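Local coordinates for tannase (Lactobacillus plantarum, PDB 3WA7), which hydrolyses the galloyl ester bonds of tannins, releasing gallic acid, and is built on the alpha/beta-hydrolase fold, at residues Q264-L269 and L282-A287; I314-G319 and P446-H451; S338-K343 and A418-S423. All blocks are in the same frame, centred on the assembly; numbering follows the deposited sequence. Where two conformers were deposited one is given.

In the fold
The three contacts lie in or beside the long insertion between strands 199-203 and 410-414. Interaction 1 stays within it, joining helix 252-271 to the loop that follows; its inner side is oily and buried, while its polar outer side includes exposed residues. Interactions 2 and 3 tie the insertion to loops after strands 440-444 and 410-414. Interaction 2 is a surface contact, built on a salt bridge and aromatic rings, whereas interaction 3, partly buried, relies on an arginine clamp and a lysine bound to backbone. These two touch: His-451 ND1 lies 2.7 Å from Asp-419 OD2, probably within a catalytic triad. Interaction 1 touches neither, though its nearest atoms come within about 6 Å of interaction 3.

Interaction 1: residues Q264-L269 and L282-A287; sequences QFSTYL and LTLNEA
Asn-285 OD1 is gripped by two backbone N-H groups, while the carbonyl of the same residue reaches across to Ser-266. The first grip comes from Ala-287 N at 2.6 Å, which closes an Asx turn and approaches OD1 from above the carbonyl plane; the second is Met-289 N. Held this way, the amide probably steadies the loop just where Asn-285 O faces the helix. In the conformer given, Ser-266 OG donates to Asn-285 O over 2.7 Å, meeting the carbonyl at 145° and tilted from its plane. Ser-266 was modelled in two conformers, so this bond may not be permanent.

Beside it Leu-284 sends its CD1 methyl against the helix. This CD1 sits 3.6 Å from Phe-265 CD2, and CE2 of that ring is almost as near, so the methyl meets the ring obliquely. The same CD1 meets Leu-269 CG at 3.9 Å, the two leucine side chains crossing at about a right angle. The chain leaves helix 252-271 and doubles back along its last turns before entering helix 291-309, all inside the insertion between strands 199-203 and 410-414, where many alpha/beta-hydrolases carry a lid. Phe-265 also meets Trp-218 of helix 209-220, and Phe-292 packs against both leucines.

Leu-269 has CG anti to the backbone N (chi1 -172°), which carries CD1 to the loop backbone, 3.9 Å from Thr-283 CA. Close by, a water lies 2.8 Å from Leu-269 O and 2.7 Å from Leu-282 O, between the two carbonyls.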
loop_
_atom_site.group_PDB
_atom_site.type_symbol
_atom_site.label_atom_id
_atom_site.label_comp_id
_atom_site.label_asym_id
_atom_site.label_seq_id
_atom_site.Cartn_x
_atom_site.Cartn_y
_atom_site.Cartn_z
ATOM N N GLN A 264 1.755 24.441 -7.195
ATOM C CA GLN A 264 1.773 23.528 -8.325
ATOM C C GLN A 264 0.792 22.366 -8.177
ATOM O O GLN A 264 0.347 21.797 -9.175
ATOM C CB GLN A 264 3.196 23.025 -8.572
ATOM C CG GLN A 264 4.102 24.081 -9.209
ATOM C CD GLN A 264 3.483 24.712 -10.451
ATOM O OE1 GLN A 264 2.753 25.704 -10.368
ATOM N NE2 GLN A 264 3.761 24.127 -11.609
ATOM N N PHE A 265 0.435 22.020 -6.944
ATOM C CA PHE A 265 -0.521 20.937 -6.751
ATOM C C PHE A 265 -1.869 21.304 -7.377
ATOM O O PHE A 265 -2.585 20.431 -7.864
ATOM C CB PHE A 265 -0.730 20.628 -5.264
ATOM C CG PHE A 265 -1.634 19.449 -5.016
ATOM C CD1 PHE A 265 -1.252 18.169 -5.413
ATOM C CD2 PHE A 265 -2.871 19.618 -4.396
ATOM C CE1 PHE A 265 -2.085 17.074 -5.198
ATOM C CE2 PHE A 265 -3.716 18.529 -4.175
ATOM C CZ PHE A 265 -3.318 17.250 -4.580
ATOM N N SER A 266 -2.226 22.588 -7.362
ATOM C CA SER A 266 -3.504 22.993 -7.952
ATOM C C SER A 266 -3.535 22.628 -9.429
ATOM O O SER A 266 -4.532 22.119 -9.935
ATOM C CB SER A 266 -3.740 24.501 -7.790
ATOM O OG SER A 266 -3.902 24.850 -6.427
ATOM N N THR A 267 -2.432 22.881 -10.121
ATOM C CA THR A 267 -2.359 22.567 -11.538
ATOM C C THR A 267 -2.435 21.064 -11.766
ATOM O O THR A 267 -3.159 20.595 -12.642
ATOM C CB THR A 267 -1.067 23.122 -12.148
ATOM O OG1 THR A 267 -1.058 24.546 -11.989
ATOM C CG2 THR A 267 -0.980 22.781 -13.631
ATOM N N TYR A 268 -1.678 20.313 -10.976
ATOM C CA TYR A 268 -1.682 18.862 -11.085
ATOM C C TYR A 268 -3.085 18.314 -10.818
ATOM O O TYR A 268 -3.628 17.538 -11.606
ATOM C CB TYR A 268 -0.707 18.247 -10.077
ATOM C CG TYR A 268 -0.875 16.749 -9.952
ATOM C CD1 TYR A 268 -0.575 15.902 -11.017
ATOM C CD2 TYR A 268 -1.393 16.184 -8.785
ATOM C CE1 TYR A 268 -0.791 14.525 -10.926
ATOM C CE2 TYR A 268 -1.613 14.815 -8.685
ATOM C CZ TYR A 268 -1.310 13.991 -9.758
ATOM O OH TYR A 268 -1.527 12.633 -9.659
ATOM N N LEU A 269 -3.666 18.720 -9.696
ATOM C CA LEU A 269 -4.998 18.255 -9.328
ATOM C C LEU A 269 -6.022 18.586 -10.412
ATOM O O LEU A 269 -6.779 17.717 -10.852
ATOM C CB LEU A 269 -5.412 18.870 -7.984
ATOM C CG LEU A 269 -6.696 18.403 -7.278
ATOM C CD1 LEU A 269 -7.922 19.036 -7.921
ATOM C CD2 LEU A 269 -6.772 16.879 -7.302
ATOM N N LEU A 282 -13.655 18.360 -10.379
ATOM C CA LEU A 282 -13.176 18.834 -9.083
ATOM C C LEU A 282 -11.914 19.652 -9.309
ATOM O O LEU A 282 -11.043 19.256 -10.088
ATOM C CB LEU A 282 -12.867 17.654 -8.157
ATOM C CG LEU A 282 -14.068 16.795 -7.758
ATOM C CD1 LEU A 282 -13.597 15.635 -6.893
ATOM C CD2 LEU A 282 -15.079 17.647 -7.002
ATOM N N THR A 283 -11.806 20.786 -8.622
ATOM C CA THR A 283 -10.647 21.655 -8.802
ATOM C C THR A 283 -10.164 22.344 -7.531
ATOM O O THR A 283 -10.769 22.235 -6.461
ATOM C CB THR A 283 -10.953 22.780 -9.821
ATOM O OG1 THR A 283 -12.028 23.583 -9.323
ATOM C CG2 THR A 283 -11.346 22.205 -11.178
ATOM N N LEU A 284 -9.053 23.054 -7.680
ATOM C CA LEU A 284 -8.453 23.833 -6.608
ATOM C C LEU A 284 -8.032 25.145 -7.247
ATOM O O LEU A 284 -7.600 25.163 -8.401
ATOM C CB LEU A 284 -7.213 23.140 -6.042
ATOM C CG LEU A 284 -7.426 21.906 -5.166
ATOM C CD1 LEU A 284 -6.069 21.329 -4.770
ATOM C CD2 LEU A 284 -8.235 22.283 -3.930
ATOM N N ASN A 285 -8.168 26.247 -6.521
ATOM C CA ASN A 285 -7.753 27.519 -7.090
ATOM C C ASN A 285 -6.299 27.756 -6.725
ATOM O O ASN A 285 -5.647 26.894 -6.132
ATOM C CB ASN A 285 -8.621 28.680 -6.585
ATOM C CG ASN A 285 -8.502 28.901 -5.092
ATOM O OD1 ASN A 285 -7.512 28.516 -4.467
ATOM N ND2 ASN A 285 -9.505 29.551 -4.514
ATOM N N GLU A 286 -5.796 28.930 -7.077
ATOM C CA GLU A 286 -4.411 29.274 -6.807
ATOM C C GLU A 286 -4.024 29.225 -5.328
ATOM O O GLU A 286 -2.852 29.052 -5.003
ATOM C CB GLU A 286 -4.110 30.657 -7.407
ATOM C CG GLU A 286 -2.739 31.215 -7.071
ATOM C CD GLU A 286 -2.743 32.068 -5.815
ATOM O OE1 GLU A 286 -1.668 32.583 -5.442
ATOM O OE2 GLU A 286 -3.821 32.229 -5.205
ATOM N N ALA A 287 -5.002 29.349 -4.436
ATOM C CA ALA A 287 -4.723 29.336 -2.998
ATOM C C ALA A 287 -4.936 27.986 -2.310
ATOM O O ALA A 287 -4.824 27.885 -1.089
ATOM C CB ALA A 287 -5.561 30.408 -2.306
HETATM O O HOH W 1 -9.547 17.142 -10.828
#

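Interaction 2: residues I314-G319 and P446-H451. With SO4 (sulfate ion), chain C.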
loop_
_atom_site.group_PDB
_atom_site.type_symbol
_atom_site.label_atom_id
_atom_site.label_comp_id
_atom_site.label_asym_id
_atom_site.label_seq_id
_atom_site.Cartn_x
_atom_site.Cartn_y
_atom_site.Cartn_z
ATOM N N ILE A 314 -14.763 12.592 20.265
ATOM C CA ILE A 314 -14.021 13.249 19.201
ATOM C C ILE A 314 -13.423 14.598 19.580
ATOM O O ILE A 314 -12.930 15.330 18.721
ATOM C CB ILE A 314 -14.880 13.404 17.928
ATOM C CG1 ILE A 314 -16.145 14.207 18.228
ATOM C CG2 ILE A 314 -15.231 12.025 17.384
ATOM C CD1 ILE A 314 -16.915 14.600 16.980
ATOM N N HIS A 315 -13.468 14.928 20.867
ATOM C CA HIS A 315 -12.872 16.170 21.344
ATOM C C HIS A 315 -11.431 15.790 21.655
ATOM O O HIS A 315 -11.106 15.378 22.768
ATOM C CB HIS A 315 -13.583 16.669 22.608
ATOM C CG HIS A 315 -13.010 17.937 23.168
ATOM N ND1 HIS A 315 -11.789 17.985 23.807
ATOM C CD2 HIS A 315 -13.495 19.201 23.192
ATOM C CE1 HIS A 315 -11.547 19.222 24.201
ATOM N NE2 HIS A 315 -12.567 19.981 23.842
ATOM N N LYS A 316 -10.577 15.899 20.644
ATOM C CA LYS A 316 -9.169 15.557 20.770
ATOM C C LYS A 316 -8.384 16.505 19.874
ATOM O O LYS A 316 -7.463 17.185 20.332
ATOM C CB LYS A 316 -8.953 14.103 20.336
ATOM C CG LYS A 316 -7.535 13.601 20.523
ATOM C CD LYS A 316 -7.439 12.100 20.275
ATOM C CE LYS A 316 -6.005 11.620 20.414
ATOM N NZ LYS A 316 -5.890 10.147 20.236
ATOM N N TYR A 317 -8.754 16.545 18.598
ATOM C CA TYR A 317 -8.107 17.437 17.643
ATOM C C TYR A 317 -9.010 18.648 17.466
ATOM O O TYR A 317 -10.236 18.533 17.521
ATOM C CB TYR A 317 -7.915 16.762 16.281
ATOM C CG TYR A 317 -7.122 15.483 16.330
ATOM C CD1 TYR A 317 -7.760 14.252 16.471
ATOM C CD2 TYR A 317 -5.731 15.504 16.262
ATOM C CE1 TYR A 317 -7.033 13.070 16.540
ATOM C CE2 TYR A 317 -4.992 14.328 16.332
ATOM C CZ TYR A 317 -5.649 13.116 16.470
ATOM O OH TYR A 317 -4.923 11.950 16.543
ATOM N N ALA A 318 -8.402 19.807 17.245
ATOM C CA ALA A 318 -9.157 21.040 17.070
ATOM C C ALA A 318 -9.782 21.142 15.681
ATOM O O ALA A 318 -9.419 20.395 14.767
ATOM C CB ALA A 318 -8.241 22.236 17.311
ATOM N N GLY A 319 -10.740 22.057 15.538
ATOM C CA GLY A 319 -11.356 22.284 14.243
ATOM C C GLY A 319 -12.812 21.933 14.001
ATOM O O GLY A 319 -13.475 22.600 13.207
ATOM N N PRO A 446 -10.718 6.097 8.368
ATOM C CA PRO A 446 -10.997 5.761 9.772
ATOM C C PRO A 446 -10.479 6.766 10.798
ATOM O O PRO A 446 -9.293 7.087 10.828
ATOM C CB PRO A 446 -10.343 4.387 9.933
ATOM C CG PRO A 446 -10.480 3.799 8.573
ATOM C CD PRO A 446 -10.108 4.949 7.674
ATOM N N TRP A 447 -11.383 7.231 11.656
ATOM C CA TRP A 447 -11.055 8.216 12.686
ATOM C C TRP A 447 -9.910 7.849 13.627
ATOM O O TRP A 447 -9.848 6.741 14.163
ATOM C CB TRP A 447 -12.298 8.528 13.531
ATOM C CG TRP A 447 -12.026 9.528 14.619
ATOM C CD1 TRP A 447 -11.865 9.275 15.956
ATOM C CD2 TRP A 447 -11.832 10.936 14.451
ATOM N NE1 TRP A 447 -11.580 10.444 16.627
ATOM C CE2 TRP A 447 -11.555 11.478 15.727
ATOM C CE3 TRP A 447 -11.863 11.794 13.343
ATOM C CZ2 TRP A 447 -11.309 12.842 15.924
ATOM C CZ3 TRP A 447 -11.618 13.149 13.538
ATOM C CH2 TRP A 447 -11.344 13.659 14.821
ATOM N N ASP A 448 -9.015 8.809 13.821
ATOM C CA ASP A 448 -7.876 8.683 14.719
ATOM C C ASP A 448 -7.029 7.428 14.553
ATOM O O ASP A 448 -6.428 6.944 15.514
ATOM C CB ASP A 448 -8.367 8.809 16.168
ATOM C CG ASP A 448 -7.248 9.134 17.140
ATOM O OD1 ASP A 448 -6.272 9.792 16.726
ATOM O OD2 ASP A 448 -7.352 8.745 18.325
ATOM N N ILE A 449 -6.978 6.905 13.334
ATOM C CA ILE A 449 -6.170 5.726 13.051
ATOM C C ILE A 449 -4.840 6.226 12.507
ATOM O O ILE A 449 -4.804 7.015 11.564
ATOM C CB ILE A 449 -6.849 4.809 12.013
ATOM C CG1 ILE A 449 -8.056 4.117 12.651
ATOM C CG2 ILE A 449 -5.862 3.758 11.510
ATOM C CD1 ILE A 449 -7.686 3.213 13.811
ATOM N N PRO A 450 -3.730 5.793 13.117
ATOM C CA PRO A 450 -2.396 6.209 12.681
ATOM C C PRO A 450 -1.954 5.459 11.436
ATOM O O PRO A 450 -2.737 4.734 10.822
ATOM C CB PRO A 450 -1.530 5.870 13.886
ATOM C CG PRO A 450 -2.144 4.579 14.342
ATOM C CD PRO A 450 -3.640 4.884 14.276
ATOM N N HIS A 451 -0.691 5.647 11.069
ATOM C CA HIS A 451 -0.112 4.980 9.916
ATOM C C HIS A 451 -0.025 3.501 10.285
ATOM O O HIS A 451 0.839 3.100 11.067
ATOM C CB HIS A 451 1.281 5.553 9.648
ATOM C CG HIS A 451 1.917 5.040 8.396
ATOM N ND1 HIS A 451 1.359 5.220 7.149
ATOM C CD2 HIS A 451 3.073 4.363 8.198
ATOM C CE1 HIS A 451 2.145 4.677 6.236
ATOM N NE2 HIS A 451 3.191 4.151 6.846
HETATM S S SO4 C . 6.592 2.233 6.579
HETATM O O1 SO4 C . 6.699 0.937 7.273
HETATM O O2 SO4 C . 5.591 3.074 7.250
HETATM O O3 SO4 C . 7.895 2.911 6.631
HETATM O O4 SO4 C . 6.195 2.009 5.178
#
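Asp-448 takes two polar partners from the facing loop, one on each carboxylate oxygen. Lys-316 NZ forms a salt bridge with OD2 of Asp-448 at 2.8 Å, meeting it on the syn side and 20° out of the carboxylate plane. Tyr-317 OH donates to the other oxygen, Asp-448 OD1, over 2.6 Å and nearly in line with its C-O bond. With both oxygens held, the carboxylate is likely to be fixed in rotation, and the lysine would probably favour its ionised form. The lysine gets there fully extended, CG anti to the backbone N, and passes its CG over one face of the Tyr-317 ring.

The aromatic contact is an offset edge-to-face pair. Tyr-317 turns its edge to the face of Trp-447, with centroids of its ring and the indole six-membered ring 5.8 Å apart and planes at 83°. CD1 of Tyr-317 comes to 3.9 Å from Trp-447 CZ2. A CH-pi contact adds to this, as Ile-314 CG2 lies over the indole five-membered ring, 4.3 Å from its centroid.

Further along, His-451 gives a weak hydrogen bond from NE2 to sulfate O2 at 2.7 Å, and NE2 also bonds Ser-163 OG. The ion, probably from the crystallisation liquor, is held by Ser-163 OG and Gly-77 N as well. Ser-163, His-451 and Asp-419 probably form the catalytic triad.

Trp-447 rests on helix 291-309 through Ser-303, Ala-304 and Ala-307, Tyr-317 packs on helix 332-339 through Ser-338 and Leu-339, and Asp-448 comes from the turn following edge strand 440-444.

Interaction 3: residues S338-K343 and A418-S423; sequences SLTRMK and ADRDTS. With GOL (glycerol), chain E.
Arg-420 starts with its CB against that of Met-342 and then bends along the end of helix 332-339. CG comes within 3.6 Å of Leu-339 CG, and CD slides past the same leucine. Turns at chi2 (113°) and chi3 (71°) swing the head onto Thr-340, the first residue to leave the helix. There it grips side-on: NE donates to Thr-340 O at 2.9 Å from above the carbonyl plane, and NH2 to Thr-340 OG1 at 3.0 Å. NH2 also bonds His-227 O. NH1 lies against Met-342 CB and CG, 3.6 Å from CB, which sits 3.3 Å above one face of the guanidinium. With a leucine here, which has no N-H to offer, Thr-340 O, Thr-340 OG1 and His-227 O would lose these donors, and the chain beyond the helix is likely to be freer to shift.

This clamp holds the loop after strand 410-414, which in alpha/beta-hydrolases usually carries the triad acid. Asp-419 fits that role, and its OD1 accepts from Asp-421 N at 2.9 Å in an Asx turn.

Asp-421 extends the contact. Lys-343 NZ donates to its carbonyl O at 2.9 Å, in the carbonyl plane and on a lone pair. Selenium of Met-342, present as selenomethionine, sits 3.3 Å from Asp-421 OD1. A glycerol, probably from the crystallisation liquor, links Lys-343 NZ to Asp-421 OD2 through its O1 and also bonds Glu-357.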
loop_
_atom_site.group_PDB
_atom_site.type_symbol
_atom_site.label_atom_id
_atom_site.label_comp_id
_atom_site.label_asym_id
_atom_site.label_seq_id
_atom_site.Cartn_x
_atom_site.Cartn_y
_atom_site.Cartn_z
ATOM N N SER A 338 -3.429 20.821 14.389
ATOM C CA SER A 338 -3.616 20.020 15.592
ATOM C C SER A 338 -3.024 18.624 15.398
ATOM O O SER A 338 -2.386 18.077 16.292
ATOM C CB SER A 338 -5.114 19.920 15.917
ATOM O OG SER A 338 -5.337 19.224 17.130
ATOM N N LEU A 339 -3.231 18.062 14.212
ATOM C CA LEU A 339 -2.724 16.733 13.883
ATOM C C LEU A 339 -1.194 16.720 13.796
ATOM O O LEU A 339 -0.547 15.746 14.191
ATOM C CB LEU A 339 -3.320 16.281 12.550
ATOM C CG LEU A 339 -2.910 14.898 12.046
ATOM C CD1 LEU A 339 -3.266 13.836 13.083
ATOM C CD2 LEU A 339 -3.611 14.626 10.727
ATOM N N THR A 340 -0.654 17.818 13.271
ATOM C CA THR A 340 0.778 18.072 13.068
ATOM C C THR A 340 1.386 17.494 11.793
ATOM O O THR A 340 0.958 16.457 11.271
ATOM C CB THR A 340 1.669 17.604 14.265
ATOM O OG1 THR A 340 1.828 16.180 14.235
ATOM C CG2 THR A 340 1.057 18.032 15.595
ATOM N N ARG A 341 2.390 18.205 11.292
ATOM C CA ARG A 341 3.130 17.811 10.104
ATOM C C ARG A 341 4.173 16.790 10.545
ATOM O O ARG A 341 4.803 16.952 11.588
ATOM C CB ARG A 341 3.825 19.036 9.497
ATOM C CG ARG A 341 4.898 18.709 8.464
ATOM C CD ARG A 341 5.809 19.908 8.221
ATOM N NE ARG A 341 5.227 20.902 7.322
ATOM C CZ ARG A 341 5.269 20.829 5.994
ATOM N NH1 ARG A 341 5.867 19.805 5.398
ATOM N NH2 ARG A 341 4.720 21.788 5.260
HETATM N N MSE A 342 4.358 15.747 9.746
HETATM C CA MSE A 342 5.326 14.708 10.069
HETATM C C MSE A 342 6.646 14.892 9.332
HETATM O O MSE A 342 7.712 14.919 9.945
HETATM C CB MSE A 342 4.751 13.337 9.715
HETATM C CG MSE A 342 5.674 12.180 10.028
HETATM SE SE MSE A 342 5.033 10.544 9.248
HETATM C CE MSE A 342 6.710 9.600 9.129
ATOM N N LYS A 343 6.560 15.024 8.013
ATOM C CA LYS A 343 7.741 15.158 7.165
ATOM C C LYS A 343 8.094 16.585 6.762
ATOM O O LYS A 343 7.232 17.462 6.701
ATOM C CB LYS A 343 7.551 14.303 5.911
ATOM C CG LYS A 343 7.320 12.829 6.217
ATOM C CD LYS A 343 6.994 12.040 4.963
ATOM C CE LYS A 343 6.844 10.557 5.274
ATOM N NZ LYS A 343 6.543 9.761 4.049
ATOM N N ALA A 418 -5.516 9.934 11.103
ATOM C CA ALA A 418 -4.394 10.468 11.872
ATOM C C ALA A 418 -3.062 10.073 11.234
ATOM O O ALA A 418 -2.000 10.236 11.834
ATOM C CB ALA A 418 -4.456 9.971 13.315
ATOM N N ASP A 419 -3.133 9.566 10.008
ATOM C CA ASP A 419 -1.952 9.138 9.262
ATOM C C ASP A 419 -1.411 10.318 8.451
ATOM O O ASP A 419 -2.060 10.779 7.512
ATOM C CB ASP A 419 -2.339 7.987 8.323
ATOM C CG ASP A 419 -1.156 7.415 7.564
ATOM O OD1 ASP A 419 -0.197 8.163 7.288
ATOM O OD2 ASP A 419 -1.199 6.212 7.220
ATOM N N ARG A 420 -0.222 10.798 8.819
ATOM C CA ARG A 420 0.404 11.932 8.139
ATOM C C ARG A 420 1.606 11.542 7.279
ATOM O O ARG A 420 2.412 12.401 6.910
ATOM C CB ARG A 420 0.855 12.974 9.170
ATOM C CG ARG A 420 -0.213 13.322 10.192
ATOM C CD ARG A 420 0.198 12.855 11.570
ATOM N NE ARG A 420 1.297 13.653 12.104
ATOM C CZ ARG A 420 2.494 13.175 12.430
ATOM N NH1 ARG A 420 2.770 11.883 12.279
ATOM N NH2 ARG A 420 3.419 13.994 12.920
ATOM N N ASP A 421 1.736 10.258 6.952
ATOM C CA ASP A 421 2.867 9.815 6.140
ATOM C C ASP A 421 2.765 10.313 4.706
ATOM O O ASP A 421 3.763 10.397 3.991
ATOM C CB ASP A 421 2.993 8.292 6.187
ATOM C CG ASP A 421 3.611 7.812 7.484
ATOM O OD1 ASP A 421 2.999 8.020 8.552
ATOM O OD2 ASP A 421 4.720 7.239 7.440
ATOM N N THR A 422 1.549 10.640 4.291
ATOM C CA THR A 422 1.312 11.199 2.969
ATOM C C THR A 422 -0.008 11.956 3.082
ATOM O O THR A 422 -0.813 11.672 3.967
ATOM C CB THR A 422 1.231 10.105 1.870
ATOM O OG1 THR A 422 1.325 10.723 0.579
ATOM C CG2 THR A 422 -0.074 9.325 1.964
ATOM N N SER A 423 -0.222 12.931 2.210
ATOM C CA SER A 423 -1.453 13.712 2.254
ATOM C C SER A 423 -2.701 12.868 2.033
ATOM O O SER A 423 -2.672 11.872 1.308
ATOM C CB SER A 423 -1.421 14.818 1.196
ATOM O OG SER A 423 -2.687 15.452 1.100
HETATM C C1 GOL E . 6.177 6.058 4.659
HETATM O O1 GOL E . 6.341 7.291 5.367
HETATM C C2 GOL E . 7.152 6.006 3.482
HETATM O O2 GOL E . 7.046 7.213 2.732
HETATM C C3 GOL E . 6.805 4.831 2.570
HETATM O O3 GOL E . 7.976 4.431 1.850
#